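Local coordinates for cellulose 1,4-beta-cellobiosidase (PDB 3ZQX), which probably hydrolyses cellulose to cellobiose within the cellulosome, this fragment being its family 3b carbohydrate-binding module, at residues 4-9 and 22-27; 40-45 and 115-120. The protein carries 1 engineered substitution. All blocks are in the same frame, centred on the assembly; numbering follows the deposited sequence.

Contact 1: residues 4-9 and 22-27; sequences KVQYLC and KFNIVN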
ATOM      1  N   LYS A   4       6.264  -9.969   3.044  1.00  9.73           N
ATOM      2  CA  LYS A   4       5.005 -10.064   2.311  1.00  9.68           C
ATOM      3  C   LYS A   4       4.041  -8.991   2.803  1.00  8.63           C
ATOM      4  O   LYS A   4       4.264  -8.383   3.854  1.00  9.77           O
ATOM      5  CB  LYS A   4       4.364 -11.444   2.487  1.00 10.48           C
ATOM      6  CG  LYS A   4       3.896 -11.740   3.910  1.00 11.22           C
ATOM      7  CD  LYS A   4       3.258 -13.118   4.017  1.00 12.36           C
ATOM      8  CE  LYS A   4       2.758 -13.380   5.428  1.00 13.32           C
ATOM      9  NZ  LYS A   4       2.149 -14.739   5.589  1.00 16.23           N
ATOM     10  N   VAL A   5       2.964  -8.770   2.046  1.00  8.91           N
ATOM     11  CA  VAL A   5       1.917  -7.831   2.417  1.00  8.91           C
ATOM     12  C   VAL A   5       0.614  -8.548   2.648  1.00  8.73           C
ATOM     13  O   VAL A   5       0.214  -9.398   1.848  1.00 10.01           O
ATOM     14  CB  VAL A   5       1.658  -6.791   1.300  1.00 10.26           C
ATOM     15  CG1 VAL A   5       0.481  -5.889   1.660  1.00 11.64           C
ATOM     16  CG2 VAL A   5       2.905  -5.976   1.034  1.00 11.95           C
ATOM     17  N   GLN A   6      -0.050  -8.168   3.734  1.00  8.78           N
ATOM     18  CA  GLN A   6      -1.455  -8.485   3.933  1.00  9.19           C
ATOM     19  C   GLN A   6      -2.272  -7.216   3.756  1.00  8.45           C
ATOM     20  O   GLN A   6      -1.791  -6.104   4.012  1.00  9.73           O
ATOM     21  CB  GLN A   6      -1.703  -9.042   5.326  1.00 10.11           C
ATOM     22  CG  GLN A   6      -0.796 -10.186   5.672  1.00 11.19           C
ATOM     23  CD  GLN A   6      -1.186 -10.824   6.973  1.00 13.43           C
ATOM     24  OE1 GLN A   6      -1.404 -10.139   7.976  1.00 13.75           O
ATOM     25  NE2 GLN A   6      -1.313 -12.146   6.963  1.00 17.64           N
ATOM     26  N   TYR A   7      -3.510  -7.384   3.301  1.00  8.69           N
ATOM     27  CA  TYR A   7      -4.404  -6.282   2.985  1.00  9.01           C
ATOM     28  C   TYR A   7      -5.793  -6.585   3.493  1.00  8.30           C
ATOM     29  O   TYR A   7      -6.198  -7.743   3.583  1.00  9.47           O
ATOM     30  CB  TYR A   7      -4.458  -6.127   1.466  1.00  9.24           C
ATOM     31  CG  TYR A   7      -5.616  -5.368   0.833  1.00  8.40           C
ATOM     32  CD1 TYR A   7      -5.586  -3.990   0.698  1.00  8.80           C
ATOM     33  CD2 TYR A   7      -6.703  -6.047   0.290  1.00  9.78           C
ATOM     34  CE1 TYR A   7      -6.619  -3.303   0.070  1.00  8.84           C
ATOM     35  CE2 TYR A   7      -7.739  -5.369  -0.335  1.00 10.07           C
ATOM     36  CZ  TYR A   7      -7.689  -3.998  -0.456  1.00  8.68           C
ATOM     37  OH  TYR A   7      -8.725  -3.346  -1.094  1.00  9.35           O
ATOM     38  N   LEU A   8      -6.514  -5.520   3.814  1.00  8.71           N
ATOM     39  CA  LEU A   8      -7.961  -5.571   3.916  1.00  9.72           C
ATOM     40  C   LEU A   8      -8.524  -4.252   3.403  1.00  8.30           C
ATOM     41  O   LEU A   8      -7.851  -3.214   3.418  1.00  9.21           O
ATOM     42  CB  LEU A   8      -8.434  -5.877   5.341  1.00 10.62           C
ATOM     43  CG  LEU A   8      -8.160  -4.853   6.444  1.00  9.79           C
ATOM     44  CD1 LEU A   8      -9.198  -3.746   6.449  1.00 11.95           C
ATOM     45  CD2 LEU A   8      -8.115  -5.539   7.802  1.00 13.25           C
ATOM     46  N   CYS A   9      -9.762  -4.314   2.934  1.00  9.19           N
ATOM     47  CA  CYS A   9     -10.468  -3.177   2.367  1.00  9.67           C
ATOM     48  C   CYS A   9     -11.510  -2.678   3.357  1.00  9.70           C
ATOM     49  O   CYS A   9     -12.277  -3.465   3.901  1.00 11.92           O
ATOM     50  CB  CYS A   9     -11.170  -3.611   1.084  1.00  9.88           C
ATOM     51  SG  CYS A   9     -12.064  -2.305   0.252  1.00 11.14           S
ATOM     52  N   LYS A  22      -6.249  -1.261   4.912  1.00  8.41           N
ATOM     53  CA  LYS A  22      -5.069  -1.414   5.742  1.00  8.93           C
ATOM     54  C   LYS A  22      -4.088  -2.348   5.075  1.00  8.30           C
ATOM     55  O   LYS A  22      -4.482  -3.267   4.354  1.00  9.20           O
ATOM     56  CB  LYS A  22      -5.419  -1.977   7.124  1.00  9.09           C
ATOM     57  CG  LYS A  22      -6.514  -1.227   7.868  1.00 10.50           C
ATOM     58  CD  LYS A  22      -6.707  -1.766   9.279  1.00 11.22           C
ATOM     59  CE  LYS A  22      -7.826  -1.031   9.997  1.00 13.46           C
ATOM     60  NZ  LYS A  22      -7.912  -1.442  11.428  1.00 14.25           N
ATOM     61  N   PHE A  23      -2.809  -2.115   5.357  1.00  8.42           N
ATOM     62  CA  PHE A  23      -1.735  -3.029   4.990  1.00  8.88           C
ATOM     63  C   PHE A  23      -1.091  -3.586   6.255  1.00  8.84           C
ATOM     64  O   PHE A  23      -1.234  -3.027   7.340  1.00  9.48           O
ATOM     65  CB  PHE A  23      -0.609  -2.332   4.210  1.00  9.03           C
ATOM     66  CG  PHE A  23      -1.064  -1.542   3.016  1.00  8.69           C
ATOM     67  CD1 PHE A  23      -1.752  -2.145   1.978  1.00  9.84           C
ATOM     68  CD2 PHE A  23      -0.767  -0.194   2.914  1.00  9.29           C
ATOM     69  CE1 PHE A  23      -2.154  -1.402   0.869  1.00 10.33           C
ATOM     70  CE2 PHE A  23      -1.163   0.549   1.816  1.00  9.96           C
ATOM     71  CZ  PHE A  23      -1.854  -0.059   0.792  1.00 10.28           C
ATOM     72  N   ASN A  24      -0.409  -4.715   6.116  1.00  8.95           N
ATOM     73  CA  ASN A  24       0.472  -5.213   7.159  1.00  9.47           C
ATOM     74  C   ASN A  24       1.660  -5.825   6.449  1.00  9.38           C
ATOM     75  O   ASN A  24       1.466  -6.705   5.612  1.00 10.91           O
ATOM     76  CB  ASN A  24      -0.272  -6.263   7.990  1.00 10.12           C
ATOM     77  CG  ASN A  24       0.560  -6.838   9.112  1.00 10.78           C
ATOM     78  OD1 ASN A  24       1.447  -6.172   9.655  1.00 12.33           O
ATOM     79  ND2 ASN A  24       0.279  -8.092   9.468  1.00 12.48           N
ATOM     80  N   ILE A  25       2.876  -5.398   6.782  1.00  8.80           N
ATOM     81  CA  ILE A  25       4.065  -5.979   6.176  1.00  9.08           C
ATOM     82  C   ILE A  25       4.662  -6.972   7.157  1.00  9.10           C
ATOM     83  O   ILE A  25       4.999  -6.614   8.282  1.00 10.04           O
ATOM     84  CB  ILE A  25       5.104  -4.912   5.787  1.00  9.00           C
ATOM     85  CG1 ILE A  25       4.516  -3.972   4.729  1.00 10.13           C
ATOM     86  CG2 ILE A  25       6.379  -5.581   5.277  1.00 10.45           C
ATOM     87  CD1 ILE A  25       5.373  -2.759   4.451  1.00 11.89           C
ATOM     88  N   VAL A  26       4.774  -8.225   6.726  1.00  8.82           N
ATOM     89  CA  VAL A  26       5.217  -9.309   7.597  1.00  8.94           C
ATOM     90  C   VAL A  26       6.544  -9.837   7.083  1.00  8.87           C
ATOM     91  O   VAL A  26       6.666 -10.148   5.900  1.00  9.74           O
ATOM     92  CB  VAL A  26       4.183 -10.453   7.616  1.00 10.60           C
ATOM     93  CG1 VAL A  26       4.638 -11.555   8.552  1.00 12.58           C
ATOM     94  CG2 VAL A  26       2.806  -9.932   8.032  1.00 11.62           C
ATOM     95  N   ASN A  27       7.548  -9.926   7.958  1.00  9.04           N
ATOM     96  CA  ASN A  27       8.836 -10.442   7.537  1.00  9.00           C
ATOM     97  C   ASN A  27       8.857 -11.918   7.880  1.00  9.13           C
ATOM     98  O   ASN A  27       9.114 -12.302   9.021  1.00 11.59           O
ATOM     99  CB  ASN A  27       9.927  -9.696   8.304  1.00  9.49           C
ATOM    100  CG  ASN A  27      11.303 -10.036   7.815  1.00  9.34           C
ATOM    101  OD1 ASN A  27      11.482 -10.991   7.064  1.00 11.91           O
ATOM    102  ND2 ASN A  27      12.292  -9.252   8.229  1.00  9.63           N
TER
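The rings of Tyr7 and Phe23 meet on the core side of the sheet, Phe23 CE1 coming to the edge of the tyrosine ring, near its plane, 4.3 Å from Tyr7 CD1. Cys9 N lies over one face of the Tyr7 ring, toward its rim. Phe23 has Gln6 O at its edge and Val5 CG1 beside it obliquely. On the other side of the sheet lie two flat amides, those of Gln6 and Asn24, their planes 60° apart. Asn24 CG stands anti to the backbone N (chi1 -180°) while Gln6 CG lies beside its own N (chi1 -52°), which brings Asn24 ND2 within 3.0 Å of Gln6 OE1 as hydrogen-bond donor; the acceptor lies nearly in the amide plane of Asn24, whereas the donor stands above the carbonyl plane of Gln6. Asn24 ND2 also binds Gln93 and Gln6 NE2 binds Asp126, fixing how both amides are turned. The strands are the arms of an antiparallel beta hairpin in one sheet of the CBM3 beta sandwich. Hydrogen-bonded pairs such as Gln6 with Asn24 alternate with non-hydrogen-bonded ones. Val5 and Ile25, with the rings, face the core, where Leu40 and Val130 of the opposing sheet touch Val5 and Phe23. Long aliphatic stems suit the outer face: Lys4 CE packs 3.9 Å from Val26 CB before its salt bridge to Asp126, and Lys22 CG lies 3.9 Å from Leu8 CD1 before its own to Glu96.

Contact 2: residues 40-45 and 115-120; sequences LRYYFT and YSFDPT. With CA (calcium ion), chain B.
Ser116 presses its CB over one face of the Tyr42 ring, a CH-pi contact in which the carbon lies 3.6 Å from the ring centroid and 21° off the normal, offset toward the rim beside CD2 and CE2. A small residue fits here because its short side chain can rest on the ring while OG still turns to the neighbouring backbone. With CG of Tyr42 opposite its backbone N (chi1 175°), the ring extends alongside Ser116 and Phe117, and its OH reaches 3.5 Å from Phe117 CA. Tyr43 N donates to Ser116 OG at 2.8 Å, and Ser116 N returns a bond to Tyr43 O at 3.0 Å, so two bonds join this serine to a single residue at the end of strand 38-43. Beyond this buried centre the packing thins. The rings of Tyr43 and Tyr115 stand at 86° with centroids 5.8 Å apart, neither stacked nor edge-to-face, and the side chains touch where Tyr115 CD2 comes 3.8 Å from Tyr43 CB; their hydroxyls bond to Thr131 and to Thr142 O. Farther along the loop, clear of the strand, Asp118 OD1 accepts from Thr120 N, closing an Asx turn, and also from Thr120 OG1, both from the same face of the carboxylate. Two residues beyond Tyr43, past the end of the strand, Thr45 binds the calcium ion through O and OG1; a water and Glu47, Asp110, Asn113 and Asp114 complete the site. Because Ser116 OG also bonds to Lys129 O, a carbonyl that can only accept, the hydroxyl must spend its proton there and offer a lone pair to Tyr43 N, so one buried oxygen satisfies two backbone polar groups.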
ATOM      1  N   LEU A  40       6.586  -0.251  -0.994  1.00  7.45           N
ATOM      2  CA  LEU A  40       5.272  -0.866  -1.183  1.00  7.28           C
ATOM      3  C   LEU A  40       4.495  -0.090  -2.244  1.00  7.01           C
ATOM      4  O   LEU A  40       4.547   1.142  -2.269  1.00  7.25           O
ATOM      5  CB  LEU A  40       4.506  -0.852   0.148  1.00  7.81           C
ATOM      6  CG  LEU A  40       3.057  -1.357   0.165  1.00  8.61           C
ATOM      7  CD1 LEU A  40       2.677  -1.918   1.534  1.00  9.89           C
ATOM      8  CD2 LEU A  40       2.077  -0.276  -0.254  1.00  8.51           C
ATOM      9  N   ARG A  41       3.773  -0.799  -3.119  1.00  6.76           N
ATOM     10  CA  ARG A  41       2.911  -0.124  -4.094  1.00  6.94           C
ATOM     11  C   ARG A  41       1.502  -0.697  -4.123  1.00  6.63           C
ATOM     12  O   ARG A  41       1.305  -1.917  -4.181  1.00  7.62           O
ATOM     13  CB  ARG A  41       3.521  -0.159  -5.500  1.00  7.69           C
ATOM     14  CG  ARG A  41       4.812   0.628  -5.581  1.00  8.08           C
ATOM     15  CD  ARG A  41       5.457   0.583  -6.959  1.00  7.44           C
ATOM     16  NE  ARG A  41       6.647   1.435  -6.942  1.00  8.03           N
ATOM     17  CZ  ARG A  41       7.561   1.487  -7.902  1.00  8.70           C
ATOM     18  NH1 ARG A  41       7.454   0.713  -8.969  1.00  9.92           N
ATOM     19  NH2 ARG A  41       8.596   2.310  -7.780  1.00  9.50           N
ATOM     20  N   TYR A  42       0.535   0.220  -4.066  1.00  6.91           N
ATOM     21  CA  TYR A  42      -0.886  -0.067  -4.213  1.00  7.12           C
ATOM     22  C   TYR A  42      -1.353   0.589  -5.506  1.00  7.04           C
ATOM     23  O   TYR A  42      -1.276   1.810  -5.654  1.00  6.94           O
ATOM     24  CB  TYR A  42      -1.666   0.499  -3.008  1.00  7.61           C
ATOM     25  CG  TYR A  42      -3.177   0.353  -3.116  1.00  7.21           C
ATOM     26  CD1 TYR A  42      -3.942   1.291  -3.794  1.00  8.12           C
ATOM     27  CD2 TYR A  42      -3.834  -0.733  -2.541  1.00  7.63           C
ATOM     28  CE1 TYR A  42      -5.319   1.153  -3.899  1.00  7.96           C
ATOM     29  CE2 TYR A  42      -5.202  -0.885  -2.648  1.00  7.80           C
ATOM     30  CZ  TYR A  42      -5.947   0.058  -3.322  1.00  7.81           C
ATOM     31  OH  TYR A  42      -7.310  -0.124  -3.411  1.00  8.35           O
ATOM     32  N   TYR A  43      -1.807  -0.235  -6.446  1.00  7.22           N
ATOM     33  CA  TYR A  43      -2.086   0.200  -7.814  1.00  7.70           C
ATOM     34  C   TYR A  43      -3.523   0.653  -7.984  1.00  6.94           C
ATOM     35  O   TYR A  43      -4.458  -0.071  -7.638  1.00  7.67           O
ATOM     36  CB  TYR A  43      -1.758  -0.936  -8.795  1.00  8.12           C
ATOM     37  CG  TYR A  43      -0.305  -1.333  -8.716  1.00  7.85           C
ATOM     38  CD1 TYR A  43       0.656  -0.640  -9.434  1.00  8.35           C
ATOM     39  CD2 TYR A  43       0.119  -2.357  -7.866  1.00  7.98           C
ATOM     40  CE1 TYR A  43       2.000  -0.969  -9.338  1.00  8.32           C
ATOM     41  CE2 TYR A  43       1.458  -2.696  -7.760  1.00  8.35           C
ATOM     42  CZ  TYR A  43       2.392  -2.003  -8.498  1.00  8.05           C
ATOM     43  OH  TYR A  43       3.716  -2.348  -8.370  1.00  8.56           O
ATOM     44  N   PHE A  44      -3.694   1.867  -8.501  1.00  7.47           N
ATOM     45  CA  PHE A  44      -5.015   2.391  -8.772  1.00  7.69           C
ATOM     46  C   PHE A  44      -4.922   3.392  -9.899  1.00  7.38           C
ATOM     47  O   PHE A  44      -3.886   4.033 -10.086  1.00  7.98           O
ATOM     48  CB  PHE A  44      -5.625   3.033  -7.508  1.00  8.26           C
ATOM     49  CG  PHE A  44      -5.033   4.372  -7.130  1.00  8.01           C
ATOM     50  CD1 PHE A  44      -3.833   4.467  -6.441  1.00  7.52           C
ATOM     51  CD2 PHE A  44      -5.705   5.543  -7.454  1.00  8.67           C
ATOM     52  CE1 PHE A  44      -3.313   5.703  -6.085  1.00  7.76           C
ATOM     53  CE2 PHE A  44      -5.188   6.791  -7.107  1.00  8.54           C
ATOM     54  CZ  PHE A  44      -3.995   6.866  -6.403  1.00  8.42           C
ATOM     55  N   THR A  45      -6.016   3.532 -10.634  1.00  8.38           N
ATOM     56  CA  THR A  45      -6.079   4.487 -11.726  1.00  9.33           C
ATOM     57  C   THR A  45      -6.660   5.794 -11.219  1.00  8.50           C
ATOM     58  O   THR A  45      -7.699   5.811 -10.548  1.00  9.36           O
ATOM     59  CB  THR A  45      -6.951   3.964 -12.869  1.00  9.43           C
ATOM     60  OG1 THR A  45      -8.185   3.490 -12.327  1.00  9.85           O
ATOM     61  CG2 THR A  45      -6.249   2.833 -13.617  1.00 10.55           C
ATOM     62  N   TYR A 115      -6.445  -1.792  -9.924  1.00  8.38           N
ATOM     63  CA  TYR A 115      -5.881  -3.132  -9.865  1.00  8.77           C
ATOM     64  C   TYR A 115      -5.826  -3.706  -8.450  1.00  8.33           C
ATOM     65  O   TYR A 115      -6.122  -4.886  -8.243  1.00  9.31           O
ATOM     66  CB  TYR A 115      -4.490  -3.103 -10.484  1.00  8.95           C
ATOM     67  CG  TYR A 115      -3.701  -4.385 -10.422  1.00  9.32           C
ATOM     68  CD1 TYR A 115      -3.859  -5.364 -11.390  1.00 11.46           C
ATOM     69  CD2 TYR A 115      -2.741  -4.588  -9.437  1.00  8.89           C
ATOM     70  CE1 TYR A 115      -3.101  -6.524 -11.356  1.00 12.39           C
ATOM     71  CE2 TYR A 115      -1.976  -5.737  -9.400  1.00  9.77           C
ATOM     72  CZ  TYR A 115      -2.163  -6.703 -10.363  1.00 11.33           C
ATOM     73  OH  TYR A 115      -1.420  -7.865 -10.355  1.00 12.89           O
ATOM     74  N   SER A 116      -5.443  -2.892  -7.469  1.00  7.95           N
ATOM     75  CA  SER A 116      -5.245  -3.411  -6.117  1.00  8.35           C
ATOM     76  C   SER A 116      -6.503  -3.427  -5.251  1.00  8.06           C
ATOM     77  O   SER A 116      -6.452  -3.904  -4.123  1.00  9.60           O
ATOM     78  CB  SER A 116      -4.133  -2.651  -5.386  1.00  8.08           C
ATOM     79  OG  SER A 116      -2.888  -2.764  -6.061  1.00  8.22           O
ATOM     80  N   PHE A 117      -7.620  -2.919  -5.755  1.00  8.30           N
ATOM     81  CA  PHE A 117      -8.866  -2.879  -4.982  1.00  8.22           C
ATOM     82  C   PHE A 117      -9.531  -4.249  -4.923  1.00  8.82           C
ATOM     83  O   PHE A 117      -9.760  -4.858  -5.961  1.00 10.31           O
ATOM     84  CB  PHE A 117      -9.799  -1.885  -5.671  1.00  9.27           C
ATOM     85  CG  PHE A 117     -11.202  -1.808  -5.110  1.00  9.42           C
ATOM     86  CD1 PHE A 117     -11.441  -1.397  -3.806  1.00  9.89           C
ATOM     87  CD2 PHE A 117     -12.292  -2.048  -5.939  1.00 10.01           C
ATOM     88  CE1 PHE A 117     -12.731  -1.280  -3.323  1.00 10.59           C
ATOM     89  CE2 PHE A 117     -13.580  -1.927  -5.467  1.00 11.07           C
ATOM     90  CZ  PHE A 117     -13.803  -1.540  -4.157  1.00 11.24           C
ATOM     91  N   ASP A 118      -9.803  -4.762  -3.726  1.00  8.90           N
ATOM     92  CA  ASP A 118     -10.597  -5.978  -3.571  1.00 10.01           C
ATOM     93  C   ASP A 118     -11.568  -5.860  -2.412  1.00 10.17           C
ATOM     94  O   ASP A 118     -11.183  -6.108  -1.271  1.00 10.68           O
ATOM     95  CB  ASP A 118      -9.751  -7.238  -3.454  1.00 11.06           C
ATOM     96  CG  ASP A 118     -10.585  -8.501  -3.567  1.00 13.14           C
ATOM     97  OD1 ASP A 118     -11.820  -8.422  -3.380  1.00 12.84           O
ATOM     98  OD2 ASP A 118     -10.003  -9.572  -3.843  1.00 15.44           O
ATOM     99  N   PRO A 119     -12.792  -5.407  -2.681  1.00 10.31           N
ATOM    100  CA  PRO A 119     -13.754  -5.160  -1.607  1.00 11.96           C
ATOM    101  C   PRO A 119     -14.218  -6.427  -0.893  1.00 11.51           C
ATOM    102  O   PRO A 119     -14.907  -6.323   0.129  1.00 14.77           O
ATOM    103  CB  PRO A 119     -14.912  -4.467  -2.327  1.00 13.16           C
ATOM    104  CG  PRO A 119     -14.852  -4.997  -3.710  1.00 14.04           C
ATOM    105  CD  PRO A 119     -13.381  -5.171  -4.012  1.00 12.43           C
ATOM    106  N   THR A 120     -13.924  -7.598  -1.447  1.00 11.94           N
ATOM    107  CA  THR A 120     -14.303  -8.839  -0.787  1.00 12.42           C
ATOM    108  C   THR A 120     -13.379  -9.216   0.364  1.00 11.71           C
ATOM    109  O   THR A 120     -13.711 -10.126   1.134  1.00 13.97           O
ATOM    110  CB  THR A 120     -14.381 -10.037  -1.765  1.00 15.06           C
ATOM    111  OG1 THR A 120     -13.067 -10.449  -2.155  1.00 14.81           O
ATOM    112  CG2 THR A 120     -15.224  -9.695  -2.989  1.00 16.95           C
TER
HETATM  113 CA    CA B1146      -9.705   4.467 -10.488  1.00  8.84          CA
HETATM  114  O   HOH W   1      -9.501   5.152  -8.073  1.00  9.60           O

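In the fold
From the N terminus the chain follows strand 3-9, turns, and comes back along strand 15-27, so contact 1 closes a local hairpin across only twelve residues. Contact 2 opens later, on strand 38-43, and closes a much longer loop of 69 residues, which includes strands from both main sheets, before reaching 115-120. The two contacts therefore follow in series, neither nested nor crossed. In space they nevertheless adjoin, their centres about 12 Å apart: Tyr7 OH probably hydrogen-bonds to Asp118 N at 3.2 Å, and Cys9 packs against Phe117. The loop of contact 2 thus links the C-terminal end of strand 3-9 to strand 38-43 of the opposing sheet.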